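PDB 5SV6: extracellular solute-binding protein, family 3 from Methylophaga aminisulfidivorans MP, which is of uncertain function but has a periplasmic binding protein-like architecture and is probably linked to methanol dehydrogenase in the periplasm. Local coordinates for residues Ala71-Asp76 with Asp276-Ala281; Phe93-Lys98 with Asp114-Thr119; Ser126-Ile131 with Gly159-Val164; Phe176-Ser181 with Gly207-Ala212; Gly184-Ser187 with Tyr192-Tyr195. All blocks are in the same frame, centred on the assembly; numbering follows the deposited sequence.

Interaction 1: residues Ala71-Asp76 with Asp276-Ala281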
# COMPACT_ATOMS: atom_id res chain seq x y z
N ALA A 71 11.11 0.07 10.77
CA ALA A 71 12.42 0.71 10.62
C ALA A 71 13.21 0.57 11.92
O ALA A 71 14.42 0.34 11.91
CB ALA A 71 12.25 2.18 10.25
N LYS A 72 12.51 0.72 13.04
CA LYS A 72 13.13 0.57 14.36
C LYS A 72 13.65 -0.86 14.56
O LYS A 72 14.80 -1.06 14.98
CB LYS A 72 12.14 1.03 15.44
CG LYS A 72 12.45 0.73 16.92
CD LYS A 72 13.90 0.92 17.31
CE LYS A 72 14.46 2.28 16.96
NZ LYS A 72 15.80 2.06 16.31
N ILE A 73 12.82 -1.84 14.25
CA ILE A 73 13.24 -3.23 14.28
C ILE A 73 14.47 -3.46 13.39
O ILE A 73 15.45 -4.07 13.82
CB ILE A 73 12.10 -4.17 13.85
CG1 ILE A 73 10.97 -4.12 14.88
CG2 ILE A 73 12.60 -5.58 13.66
CD1 ILE A 73 9.73 -4.88 14.47
N LEU A 74 14.42 -2.96 12.16
CA LEU A 74 15.54 -3.17 11.23
C LEU A 74 16.84 -2.54 11.75
O LEU A 74 17.91 -3.16 11.69
CB LEU A 74 15.19 -2.62 9.84
CG LEU A 74 16.25 -2.77 8.74
CD1 LEU A 74 16.65 -4.25 8.52
CD2 LEU A 74 15.74 -2.13 7.44
N ALA A 75 16.75 -1.32 12.28
CA ALA A 75 17.95 -0.64 12.79
C ALA A 75 18.51 -1.34 14.04
O ALA A 75 19.73 -1.52 14.16
CB ALA A 75 17.67 0.82 13.06
N ASP A 76 17.62 -1.71 14.97
CA ASP A 76 18.02 -2.43 16.19
C ASP A 76 18.73 -3.73 15.83
O ASP A 76 19.77 -4.06 16.40
CB ASP A 76 16.80 -2.76 17.05
CG ASP A 76 16.24 -1.55 17.80
OD1 ASP A 76 16.88 -0.48 17.79
OD2 ASP A 76 15.15 -1.69 18.40
N ASP A 276 12.65 -11.69 11.45
CA ASP A 276 11.40 -12.07 10.81
C ASP A 276 10.18 -12.22 11.75
O ASP A 276 9.11 -11.73 11.42
CB ASP A 276 11.56 -13.30 9.92
CG ASP A 276 10.32 -13.56 9.10
OD1 ASP A 276 9.92 -12.66 8.33
OD2 ASP A 276 9.73 -14.64 9.24
N PRO A 277 10.35 -12.88 12.91
CA PRO A 277 9.15 -13.00 13.75
C PRO A 277 8.63 -11.64 14.22
O PRO A 277 7.42 -11.46 14.22
CB PRO A 277 9.64 -13.84 14.94
CG PRO A 277 10.77 -14.65 14.39
CD PRO A 277 11.46 -13.73 13.41
N LYS A 278 9.52 -10.71 14.58
CA LYS A 278 9.12 -9.38 15.05
C LYS A 278 8.49 -8.56 13.94
O LYS A 278 7.53 -7.82 14.16
CB LYS A 278 10.34 -8.61 15.56
CG LYS A 278 11.07 -9.22 16.74
CD LYS A 278 12.35 -8.40 17.03
CE LYS A 278 13.24 -9.07 18.05
NZ LYS A 278 12.57 -9.18 19.36
N ILE A 279 9.08 -8.67 12.75
CA ILE A 279 8.56 -8.02 11.54
C ILE A 279 7.15 -8.51 11.20
O ILE A 279 6.22 -7.71 11.00
CB ILE A 279 9.51 -8.26 10.36
CG1 ILE A 279 10.80 -7.45 10.56
CG2 ILE A 279 8.85 -7.91 9.04
CD1 ILE A 279 11.90 -7.79 9.57
N LYS A 280 6.98 -9.83 11.15
CA LYS A 280 5.65 -10.40 10.91
C LYS A 280 4.64 -10.02 11.99
O LYS A 280 3.45 -9.85 11.71
CB LYS A 280 5.74 -11.92 10.77
CG LYS A 280 6.50 -12.41 9.52
CD LYS A 280 5.87 -11.89 8.23
CE LYS A 280 6.37 -12.63 7.00
NZ LYS A 280 7.81 -12.44 6.70
N ALA A 281 5.10 -9.89 13.23
CA ALA A 281 4.20 -9.53 14.33
C ALA A 281 3.62 -8.12 14.19
O ALA A 281 2.44 -7.90 14.43
CB ALA A 281 4.90 -9.68 15.67

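Interaction 2: residues Phe93-Lys98 with Asp114-Thr119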
# COMPACT_ATOMS: atom_id res chain seq x y z
N PHE A 93 7.19 9.25 -3.85
CA PHE A 93 8.37 10.02 -4.29
C PHE A 93 9.66 9.77 -3.50
O PHE A 93 10.69 10.40 -3.76
CB PHE A 93 8.08 11.52 -4.25
CG PHE A 93 7.00 11.95 -5.19
CD1 PHE A 93 5.79 12.41 -4.71
CD2 PHE A 93 7.19 11.88 -6.56
CE1 PHE A 93 4.78 12.80 -5.58
CE2 PHE A 93 6.19 12.27 -7.44
CZ PHE A 93 4.98 12.72 -6.95
N LEU A 94 9.61 8.89 -2.51
CA LEU A 94 10.78 8.65 -1.66
C LEU A 94 11.99 8.12 -2.44
O LEU A 94 13.13 8.48 -2.15
CB LEU A 94 10.42 7.67 -0.55
CG LEU A 94 9.52 8.23 0.55
CD1 LEU A 94 9.19 7.12 1.55
CD2 LEU A 94 10.24 9.37 1.24
N VAL A 95 11.72 7.26 -3.40
CA VAL A 95 12.78 6.64 -4.17
C VAL A 95 13.49 7.67 -5.05
O VAL A 95 14.71 7.79 -5.02
CB VAL A 95 12.24 5.48 -5.03
CG1 VAL A 95 13.27 5.08 -6.10
CG2 VAL A 95 11.86 4.29 -4.15
N THR A 96 12.72 8.42 -5.82
CA THR A 96 13.30 9.31 -6.81
C THR A 96 13.83 10.63 -6.26
O THR A 96 14.80 11.17 -6.79
CB THR A 96 12.29 9.63 -7.93
OG1 THR A 96 11.09 10.15 -7.34
CG2 THR A 96 11.95 8.38 -8.69
N GLU A 97 13.22 11.14 -5.21
CA GLU A 97 13.62 12.45 -4.69
C GLU A 97 14.55 12.39 -3.48
O GLU A 97 15.20 13.36 -3.13
CB GLU A 97 12.39 13.32 -4.41
CG GLU A 97 11.45 13.40 -5.61
CD GLU A 97 10.67 14.70 -5.67
OE1 GLU A 97 11.30 15.78 -5.70
OE2 GLU A 97 9.42 14.65 -5.69
N LYS A 98 14.62 11.23 -2.83
CA LYS A 98 15.46 11.11 -1.65
C LYS A 98 16.55 10.06 -1.81
O LYS A 98 17.75 10.39 -1.82
CB LYS A 98 14.59 10.82 -0.42
CG LYS A 98 13.84 12.04 0.12
CD LYS A 98 14.84 13.09 0.63
CE LYS A 98 14.18 14.17 1.47
NZ LYS A 98 13.38 15.10 0.64
N ASP A 114 11.61 -3.89 -8.22
CA ASP A 114 11.56 -2.51 -8.71
C ASP A 114 12.88 -2.23 -9.43
O ASP A 114 13.95 -2.37 -8.84
CB ASP A 114 11.38 -1.56 -7.51
CG ASP A 114 11.21 -0.09 -7.90
OD1 ASP A 114 11.92 0.40 -8.80
OD2 ASP A 114 10.38 0.59 -7.25
N PRO A 115 12.81 -1.85 -10.71
CA PRO A 115 14.00 -1.71 -11.57
C PRO A 115 14.93 -0.57 -11.17
O PRO A 115 16.09 -0.55 -11.58
CB PRO A 115 13.40 -1.42 -12.96
CG PRO A 115 11.99 -1.95 -12.87
CD PRO A 115 11.56 -1.65 -11.47
N ARG A 116 14.42 0.36 -10.37
CA ARG A 116 15.12 1.59 -10.07
C ARG A 116 16.17 1.45 -8.98
O ARG A 116 17.01 2.33 -8.79
CB ARG A 116 14.12 2.67 -9.66
CG ARG A 116 13.10 3.02 -10.76
CD ARG A 116 11.98 3.91 -10.23
NE ARG A 116 11.30 3.29 -9.09
CZ ARG A 116 10.53 3.95 -8.23
NH1 ARG A 116 10.33 5.25 -8.38
NH2 ARG A 116 9.96 3.31 -7.23
N VAL A 117 16.11 0.33 -8.26
CA VAL A 117 16.84 0.17 -7.01
C VAL A 117 17.26 -1.28 -6.84
O VAL A 117 16.86 -2.13 -7.63
CB VAL A 117 15.95 0.58 -5.80
CG1 VAL A 117 15.71 2.09 -5.78
CG2 VAL A 117 14.62 -0.17 -5.84
N ALA A 118 18.08 -1.57 -5.83
CA ALA A 118 18.24 -2.96 -5.40
C ALA A 118 17.18 -3.26 -4.34
O ALA A 118 16.90 -2.41 -3.48
CB ALA A 118 19.65 -3.21 -4.87
N THR A 119 16.59 -4.44 -4.39
CA THR A 119 15.55 -4.80 -3.44
C THR A 119 15.97 -6.00 -2.59
O THR A 119 16.62 -6.92 -3.08
CB THR A 119 14.19 -5.10 -4.12
OG1 THR A 119 14.41 -5.98 -5.23
CG2 THR A 119 13.54 -3.82 -4.62
O HOH W 1 9.84 7.62 -6.16

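Interaction 3: residues Ser126-Ile131 with Gly159-Val164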
# COMPACT_ATOMS: atom_id res chain seq x y z
N SER A 126 1.30 -9.08 0.12
CA SER A 126 -0.11 -8.82 0.37
C SER A 126 -0.80 -8.54 -0.96
O SER A 126 -0.22 -8.74 -2.01
CB SER A 126 -0.29 -7.66 1.35
OG SER A 126 -1.61 -7.63 1.86
N GLY A 127 -2.06 -8.13 -0.91
CA GLY A 127 -2.79 -7.88 -2.13
C GLY A 127 -3.82 -6.78 -2.01
O GLY A 127 -4.14 -6.33 -0.91
N TYR A 128 -4.30 -6.33 -3.16
CA TYR A 128 -5.46 -5.45 -3.24
C TYR A 128 -6.65 -6.27 -2.77
O TYR A 128 -6.66 -7.48 -2.95
CB TYR A 128 -5.65 -4.94 -4.68
CG TYR A 128 -4.66 -3.86 -5.01
CD1 TYR A 128 -3.36 -4.17 -5.36
CD2 TYR A 128 -5.01 -2.52 -4.91
CE1 TYR A 128 -2.43 -3.18 -5.61
CE2 TYR A 128 -4.10 -1.52 -5.17
CZ TYR A 128 -2.81 -1.86 -5.51
OH TYR A 128 -1.89 -0.86 -5.77
N ALA A 129 -7.63 -5.61 -2.16
CA ALA A 129 -8.77 -6.31 -1.57
C ALA A 129 -10.08 -5.57 -1.77
O ALA A 129 -10.11 -4.34 -1.73
CB ALA A 129 -8.53 -6.55 -0.07
N PHE A 130 -11.16 -6.33 -1.96
CA PHE A 130 -12.52 -5.80 -1.97
C PHE A 130 -12.97 -5.54 -0.54
O PHE A 130 -12.80 -6.39 0.33
CB PHE A 130 -13.48 -6.78 -2.62
CG PHE A 130 -13.14 -7.08 -4.04
CD1 PHE A 130 -13.55 -6.22 -5.06
CD2 PHE A 130 -12.40 -8.20 -4.37
CE1 PHE A 130 -13.22 -6.47 -6.37
CE2 PHE A 130 -12.07 -8.47 -5.69
CZ PHE A 130 -12.49 -7.61 -6.69
N ILE A 131 -13.52 -4.36 -0.31
CA ILE A 131 -13.95 -3.96 1.02
C ILE A 131 -15.40 -3.48 0.94
O ILE A 131 -15.69 -2.51 0.24
CB ILE A 131 -13.03 -2.85 1.57
CG1 ILE A 131 -11.62 -3.42 1.80
CG2 ILE A 131 -13.62 -2.26 2.86
CD1 ILE A 131 -10.53 -2.36 1.98
N GLY A 159 -4.51 4.54 -11.32
CA GLY A 159 -3.18 4.04 -11.62
C GLY A 159 -2.85 2.71 -10.96
O GLY A 159 -1.76 2.16 -11.16
N SER A 160 -3.79 2.20 -10.16
CA SER A 160 -3.60 0.91 -9.49
C SER A 160 -4.24 -0.20 -10.34
O SER A 160 -4.99 0.10 -11.28
CB SER A 160 -4.20 0.96 -8.08
OG SER A 160 -5.61 1.09 -8.13
N PRO A 161 -3.97 -1.48 -10.02
CA PRO A 161 -4.65 -2.55 -10.76
C PRO A 161 -6.17 -2.46 -10.67
O PRO A 161 -6.86 -2.97 -11.54
CB PRO A 161 -4.16 -3.83 -10.07
CG PRO A 161 -2.87 -3.44 -9.42
CD PRO A 161 -3.03 -2.01 -9.02
N SER A 162 -6.68 -1.81 -9.62
CA SER A 162 -8.11 -1.55 -9.48
C SER A 162 -8.66 -0.81 -10.69
O SER A 162 -9.75 -1.12 -11.17
CB SER A 162 -8.39 -0.72 -8.23
OG SER A 162 -7.69 -1.25 -7.12
N GLU A 163 -7.90 0.17 -11.17
CA GLU A 163 -8.33 0.94 -12.33
C GLU A 163 -8.39 0.06 -13.57
O GLU A 163 -9.36 0.07 -14.31
CB GLU A 163 -7.41 2.15 -12.59
CG GLU A 163 -7.95 3.02 -13.71
CD GLU A 163 -7.04 4.20 -14.08
OE1 GLU A 163 -6.16 4.58 -13.28
OE2 GLU A 163 -7.24 4.73 -15.19
N VAL A 164 -7.33 -0.71 -13.80
CA VAL A 164 -7.28 -1.63 -14.93
C VAL A 164 -8.51 -2.55 -14.93
O VAL A 164 -9.15 -2.73 -15.95
CB VAL A 164 -5.97 -2.48 -14.92
CG1 VAL A 164 -5.89 -3.35 -16.16
CG2 VAL A 164 -4.75 -1.56 -14.82

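Interaction 4: residues Phe176-Ser181 with Gly207-Ala212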
# COMPACT_ATOMS: atom_id res chain seq x y z
N PHE A 176 -15.78 7.56 -12.91
CA PHE A 176 -14.68 8.51 -12.97
C PHE A 176 -14.92 9.76 -12.11
O PHE A 176 -14.06 10.14 -11.32
CB PHE A 176 -14.42 8.91 -14.43
CG PHE A 176 -13.24 9.81 -14.61
CD1 PHE A 176 -13.39 11.19 -14.65
CD2 PHE A 176 -11.96 9.27 -14.75
CE1 PHE A 176 -12.29 12.02 -14.83
CE2 PHE A 176 -10.86 10.10 -14.93
CZ PHE A 176 -11.02 11.46 -14.96
N ASN A 177 -16.07 10.41 -12.29
CA ASN A 177 -16.38 11.60 -11.50
C ASN A 177 -16.34 11.33 -9.99
O ASN A 177 -15.79 12.12 -9.23
CB ASN A 177 -17.72 12.22 -11.90
CG ASN A 177 -17.73 12.72 -13.34
OD1 ASN A 177 -16.68 12.97 -13.93
ND2 ASN A 177 -18.92 12.86 -13.90
N TYR A 178 -16.90 10.20 -9.57
CA TYR A 178 -16.82 9.81 -8.17
C TYR A 178 -15.37 9.69 -7.67
O TYR A 178 -15.01 10.25 -6.63
CB TYR A 178 -17.57 8.51 -7.92
CG TYR A 178 -17.48 8.06 -6.49
CD1 TYR A 178 -17.93 8.88 -5.46
CD2 TYR A 178 -16.92 6.83 -6.15
CE1 TYR A 178 -17.85 8.49 -4.14
CE2 TYR A 178 -16.84 6.43 -4.82
CZ TYR A 178 -17.30 7.26 -3.82
OH TYR A 178 -17.22 6.88 -2.51
N THR A 179 -14.53 8.97 -8.42
CA THR A 179 -13.12 8.76 -8.07
C THR A 179 -12.34 10.08 -7.98
O THR A 179 -11.51 10.28 -7.08
CB THR A 179 -12.44 7.85 -9.11
OG1 THR A 179 -13.09 6.57 -9.13
CG2 THR A 179 -10.96 7.65 -8.78
N MSE A 180 -12.60 10.97 -8.93
CA MSE A 180 -11.95 12.28 -8.97
C MSE A 180 -12.40 13.22 -7.85
O MSE A 180 -11.74 14.23 -7.58
CB MSE A 180 -12.18 12.96 -10.32
CG MSE A 180 -11.50 12.28 -11.47
SE MSE A 180 -9.57 12.09 -11.21
CE MSE A 180 -9.50 10.19 -10.79
N SER A 181 -13.54 12.92 -7.22
CA SER A 181 -14.02 13.71 -6.10
C SER A 181 -13.30 13.32 -4.81
O SER A 181 -13.40 14.01 -3.79
CB SER A 181 -15.54 13.54 -5.91
OG SER A 181 -15.86 12.31 -5.26
N GLY A 207 -21.62 4.37 2.98
CA GLY A 207 -22.53 3.89 1.96
C GLY A 207 -22.46 4.70 0.68
O GLY A 207 -23.14 4.37 -0.30
N LYS A 208 -21.64 5.74 0.67
CA LYS A 208 -21.45 6.54 -0.53
C LYS A 208 -20.73 5.73 -1.61
O LYS A 208 -20.94 5.95 -2.80
CB LYS A 208 -20.68 7.83 -0.23
CG LYS A 208 -21.48 8.85 0.56
CD LYS A 208 -22.70 9.33 -0.21
CE LYS A 208 -23.49 10.36 0.60
NZ LYS A 208 -22.75 11.65 0.75
N ALA A 209 -19.88 4.81 -1.17
CA ALA A 209 -19.29 3.85 -2.09
C ALA A 209 -20.01 2.51 -1.93
O ALA A 209 -20.26 2.08 -0.81
CB ALA A 209 -17.79 3.69 -1.84
N ASP A 210 -20.35 1.87 -3.03
CA ASP A 210 -20.86 0.50 -2.96
C ASP A 210 -19.78 -0.44 -2.44
O ASP A 210 -20.06 -1.43 -1.77
CB ASP A 210 -21.30 0.03 -4.35
CG ASP A 210 -22.49 0.79 -4.86
OD1 ASP A 210 -23.47 0.89 -4.11
OD2 ASP A 210 -22.43 1.30 -6.00
N ILE A 211 -18.53 -0.10 -2.76
CA ILE A 211 -17.41 -1.00 -2.47
C ILE A 211 -16.09 -0.27 -2.69
O ILE A 211 -16.03 0.71 -3.41
CB ILE A 211 -17.46 -2.24 -3.40
CG1 ILE A 211 -16.55 -3.37 -2.88
CG2 ILE A 211 -17.12 -1.85 -4.84
CD1 ILE A 211 -16.73 -4.69 -3.63
N ALA A 212 -15.03 -0.74 -2.03
CA ALA A 212 -13.70 -0.22 -2.29
C ALA A 212 -12.83 -1.37 -2.75
O ALA A 212 -13.11 -2.53 -2.44
CB ALA A 212 -13.10 0.43 -1.03

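Interaction 5: residues Gly184-Ser187 with Tyr192-Tyr195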
# COMPACT_ATOMS: atom_id res chain seq x y z
N GLY A 184 -6.68 13.35 -4.52
CA GLY A 184 -6.05 14.64 -4.75
C GLY A 184 -5.06 14.59 -5.90
O GLY A 184 -4.40 13.57 -6.12
N PHE A 185 -4.96 15.69 -6.65
CA PHE A 185 -3.93 15.81 -7.67
C PHE A 185 -3.19 17.13 -7.51
O PHE A 185 -3.70 18.07 -6.89
CB PHE A 185 -4.52 15.74 -9.08
CG PHE A 185 -5.02 14.38 -9.47
CD1 PHE A 185 -6.26 13.93 -9.04
CD2 PHE A 185 -4.24 13.55 -10.27
CE1 PHE A 185 -6.71 12.67 -9.41
CE2 PHE A 185 -4.70 12.30 -10.64
CZ PHE A 185 -5.93 11.86 -10.21
N LYS A 186 -1.99 17.19 -8.07
CA LYS A 186 -1.17 18.39 -7.98
C LYS A 186 -1.81 19.56 -8.73
O LYS A 186 -2.43 19.39 -9.78
CB LYS A 186 0.24 18.12 -8.51
CG LYS A 186 1.30 19.11 -8.03
CD LYS A 186 2.68 18.69 -8.54
CE LYS A 186 3.78 19.61 -8.02
NZ LYS A 186 5.13 19.11 -8.42
N SER A 187 -1.67 20.75 -8.15
CA SER A 187 -2.13 22.00 -8.77
C SER A 187 -1.28 23.10 -8.17
O SER A 187 -0.46 22.84 -7.28
CB SER A 187 -3.60 22.25 -8.47
OG SER A 187 -3.81 22.60 -7.11
N TYR A 192 1.83 19.62 -2.41
CA TYR A 192 2.07 18.36 -1.72
C TYR A 192 0.76 17.60 -1.68
O TYR A 192 -0.15 17.94 -0.91
CB TYR A 192 2.57 18.61 -0.30
CG TYR A 192 3.73 19.58 -0.22
CD1 TYR A 192 5.04 19.13 -0.34
CD2 TYR A 192 3.52 20.93 -0.01
CE1 TYR A 192 6.11 20.01 -0.26
CE2 TYR A 192 4.58 21.82 0.06
CZ TYR A 192 5.87 21.36 -0.07
OH TYR A 192 6.91 22.24 0.02
N VAL A 193 0.66 16.58 -2.51
CA VAL A 193 -0.59 15.87 -2.72
C VAL A 193 -0.68 14.69 -1.75
O VAL A 193 -0.05 13.66 -1.97
CB VAL A 193 -0.66 15.35 -4.16
CG1 VAL A 193 -2.01 14.74 -4.45
CG2 VAL A 193 -0.35 16.49 -5.13
N ARG A 194 -1.45 14.84 -0.68
CA ARG A 194 -1.51 13.79 0.34
C ARG A 194 -2.42 12.61 -0.04
O ARG A 194 -3.46 12.80 -0.69
CB ARG A 194 -1.85 14.37 1.73
CG ARG A 194 -3.21 15.06 1.84
CD ARG A 194 -3.39 15.66 3.24
NE ARG A 194 -2.93 14.76 4.31
CZ ARG A 194 -3.72 13.95 5.01
NH1 ARG A 194 -5.02 13.89 4.77
NH2 ARG A 194 -3.20 13.18 5.96
N TYR A 195 -1.99 11.41 0.36
CA TYR A 195 -2.70 10.16 0.12
C TYR A 195 -3.40 9.75 1.40
O TYR A 195 -2.72 9.48 2.40
CB TYR A 195 -1.68 9.04 -0.17
CG TYR A 195 -1.40 8.68 -1.61
CD1 TYR A 195 -0.37 9.30 -2.32
CD2 TYR A 195 -2.12 7.67 -2.25
CE1 TYR A 195 -0.09 8.95 -3.64
CE2 TYR A 195 -1.84 7.31 -3.56
CZ TYR A 195 -0.83 7.96 -4.25
OH TYR A 195 -0.55 7.61 -5.56
O HOH W 2 -5.35 11.89 -2.74

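Interaction 1: residues Ala71-Asp76 with Asp276-Ala281
Ile-73 reaches from helix 66-77 to the backbone and side chains of helix 276-286, and its two branches meet different residues. The longer branch ends on Lys-278: CD1 of Ile-73 lies 3.7 Å from the carbonyl O of Lys-278 and 3.9 Å from its CB. The shorter branch turns to the next residue, CG2 of Ile-73 standing 4.0 Å from CG1 of Ile-279, with the two isoleucine side chains inclined to each other. That division follows from the torsion at Ile-73, where CG2 sits opposite the backbone N and CG1 opposite the carbonyl carbon (chi1 -66°). Lys-278 offers only the root of its side chain; its CB points at the other helix, but the amine end leads off. The helices are close here, 7.2 Å between CA of Ile-73 and CA of Ile-279. Behind the pair, Ile-279 packs on Leu-272 of helix 262-274, and Ile-73 also touches Ala-275. Two lysine-aspartate pairs lie within the helices, Lys-72 with Asp-76 and Lys-280 with Asp-276, the latter bridge measuring 2.7 Å from NZ to OD1. Side-chain packing between the segments is aliphatic, though one methyl also rests on a backbone carbonyl; the 149 Å² buried reflects van der Waals contact.

Interaction 2: residues Phe93-Lys98 with Asp114-Thr119
Val-95 and Arg-116 make the main packing contact, methyl groups against a flat guanidinium. CG1 of Val-95 sits over the centre of one guanidinium face, 3.6 Å from CZ of Arg-116, while CG2 lies nearer NH2. CG1 points that way because it is anti to the backbone N of Val-95 (chi1 165°), and the same methyl meets CG1 of Val-117 at 3.9 Å. From the next helical residue, CG2 of Thr-96 approaches NH1 of Arg-116 obliquely, at 3.5 Å.

The polar bonds hold that plane in place from its edge. Arg-116 grips the Asp-114 carboxylate side-on: NE donates to OD1 at 3.0 Å and NH2 to OD2 at 2.8 Å, each through a syn lone pair and with the carboxylate oxygens almost in the guanidinium plane. OD1 also accepts the backbone N of Arg-116 through its anti lone pair, closing an Asx turn within the type I turn Asp-114 to Val-117. Two bonds thus converge on OD1, fixing both the turn and the rotation of the arginine head.

One water links the segments, accepting from the backbone N of Thr-96 and, at 3.3 Å, from NH1 of Arg-116.

Helix 94-99 is thereby fastened to the turn leading into strand 118-133. Val-95 also packs on Val-110 of strand 106-111, and Val-117 on Ala-256 of strand 247-257.

Interaction 3: residues Ser126-Ile131 with Gly159-Val164
Tyr-128, on strand 118-133, lays its ring against Pro-161 in the first turn of helix 161-168. CD of the proline stands over the ring face, 3.9 Å from the centroid and 28° off the normal, a CH-pi contact; the nearest ring carbon is CZ of Tyr-128, 3.5 Å from that CD. CG of Pro-161 comes 3.8 Å from CE1 of Tyr-128, and the two side chains cross at about a right angle. The tyrosine reaches the helix start with its CG anti to the carbonyl carbon (chi1 -77°).

Two serines make smaller, equal contributions. Ser-160, at the N-cap position, has its CB 3.7 Å from OH of Tyr-128 and comes to the ring obliquely. Ser-162 adds its OG 3.7 Å from CD2 of Tyr-128, also obliquely. Both serine hydroxyls have polar partners elsewhere: OG of Ser-160 bonds to the carbonyl of Val-157, and OG of Ser-162 to ND1 of His-213. The ring is also met by Trp-215. An alanine at Tyr-128 has no ring, which would probably leave CD of Pro-161 without its CH-pi partner and open a gap between strand and helix start.

Gly-159 N bonds to OE1 of Glu-163 at 2.6 Å, tying the residue before the N-cap to the first turn. Overall, a strand of the sheet packs against the N-terminal end of a helix through an aromatic-proline contact, within the mixed alpha/beta architecture of a periplasmic binding protein-like fold.

Interaction 4: residues Phe176-Ser181 with Gly207-Ala212
The two segments come nearest at Tyr-178 and Ala-209, whose CA atoms stand 8.9 Å apart, so the space between the backbones is bridged by a long side chain. The first segment lies on helix 172-180, in which the N atoms of Asn-177 and Tyr-178 lack bonds to the preceding turn, a kink. Across from them, Gly-207 leaves helix 197-206 with a positive phi of 87°, a conformation that by itself calls for glycine, and the chain then passes through Lys-208 to Asp-210 into strand 211-215.

Tyr-178 spans the interval with its ring carried opposite the backbone N (chi1 179°). Its OH meets CB of Ala-209 at 3.3 Å, and its CZ is 4.1 Å from the same methyl; the methyl comes to the ring obliquely. The hydroxyl also lies 3.8 Å from the carbonyl C of Lys-208, whose own side chain leads off. OH of Tyr-178 is hydrogen-bonded to OE1 of Glu-203 on helix 197-206, and the backbone of Glu-203 is bonded to Ala-209, so one residue holds both sides of the contact. At the other end of the tyrosine, its carbonyl O takes OG of Ser-181 at 2.6 Å as well as the backbone N of Ser-181. A phenylalanine in place of Tyr-178 would probably leave OE1 of Glu-203 without this mate and weaken the link between the two helices.

Chemically, the contact is small, 104 Å² in all, and sets a tyrosine hydroxyl against an alanine methyl; the polar need of that hydroxyl is met by a neighbouring helix, which is likely to limit swinging of the side chain and keep its hydroxyl end in place.

Interaction 5: residues Gly184-Ser187 with Tyr192-Tyr195
Val-193 is the centre of the contact, inserting both methyls against the backbone of residues 184-186. CG1 of Val-193 sits 3.1 Å from the carbonyl O of Gly-184, a tight approach, and CG2 lies 3.4 Å from the backbone N of Lys-186. The two methyls are spread in this way because CG1 stands opposite the backbone N and CG2 opposite the carbonyl carbon (chi1 -174°). Lys-186 adds CB, 3.8 Å from CG2 of Val-193, while the rest of its extended chain leads away. Gly-184 fits because it has no side chain: a beta carbon there would point at Val-193 and come tightly against CG1.

A bridging water forms the next layer. It accepts from N of Gly-184 at 2.7 Å and donates to the carbonyl O of Arg-194 at 2.9 Å, joining the two backbones beside the valine.

Further out, Ser-187 O is bonded by NE2 of Gln-191 in the connecting loop. Arg-194 makes a salt bridge with Asp-54, and Tyr-192 touches Asp-88 and Lys-89, so the second segment reaches two regions earlier in the chain.

Neither segment forms regular helix or strand. This is a surface excursion between helix 172-180 and helix 197-206, an irregular loop folded back on itself, whose two arms meet through a valine and a bridging water.

Interaction 1 joins parts of the chain 200 residues apart, and the other four fall between them in sequence. Interactions 2 and 3 both use strand 118-133, yet their centres are 22 Å apart, so one long strand serves two distant packing regions. Interactions 3 and 4 touch, with centres 14 Å apart, through neighbouring strands 118-133 and 211-215: N of Ile-131 lies 2.8 Å from O of Ala-212, a probable hydrogen bond. Interaction 5 lies within the span between the segments of interaction 4 and meets it where Met-180 packs on Phe-185. Interactions 1 and 4 are farthest apart, about 36 Å between centres, consistent with the elongated, two-lobed architecture of binding-protein folds.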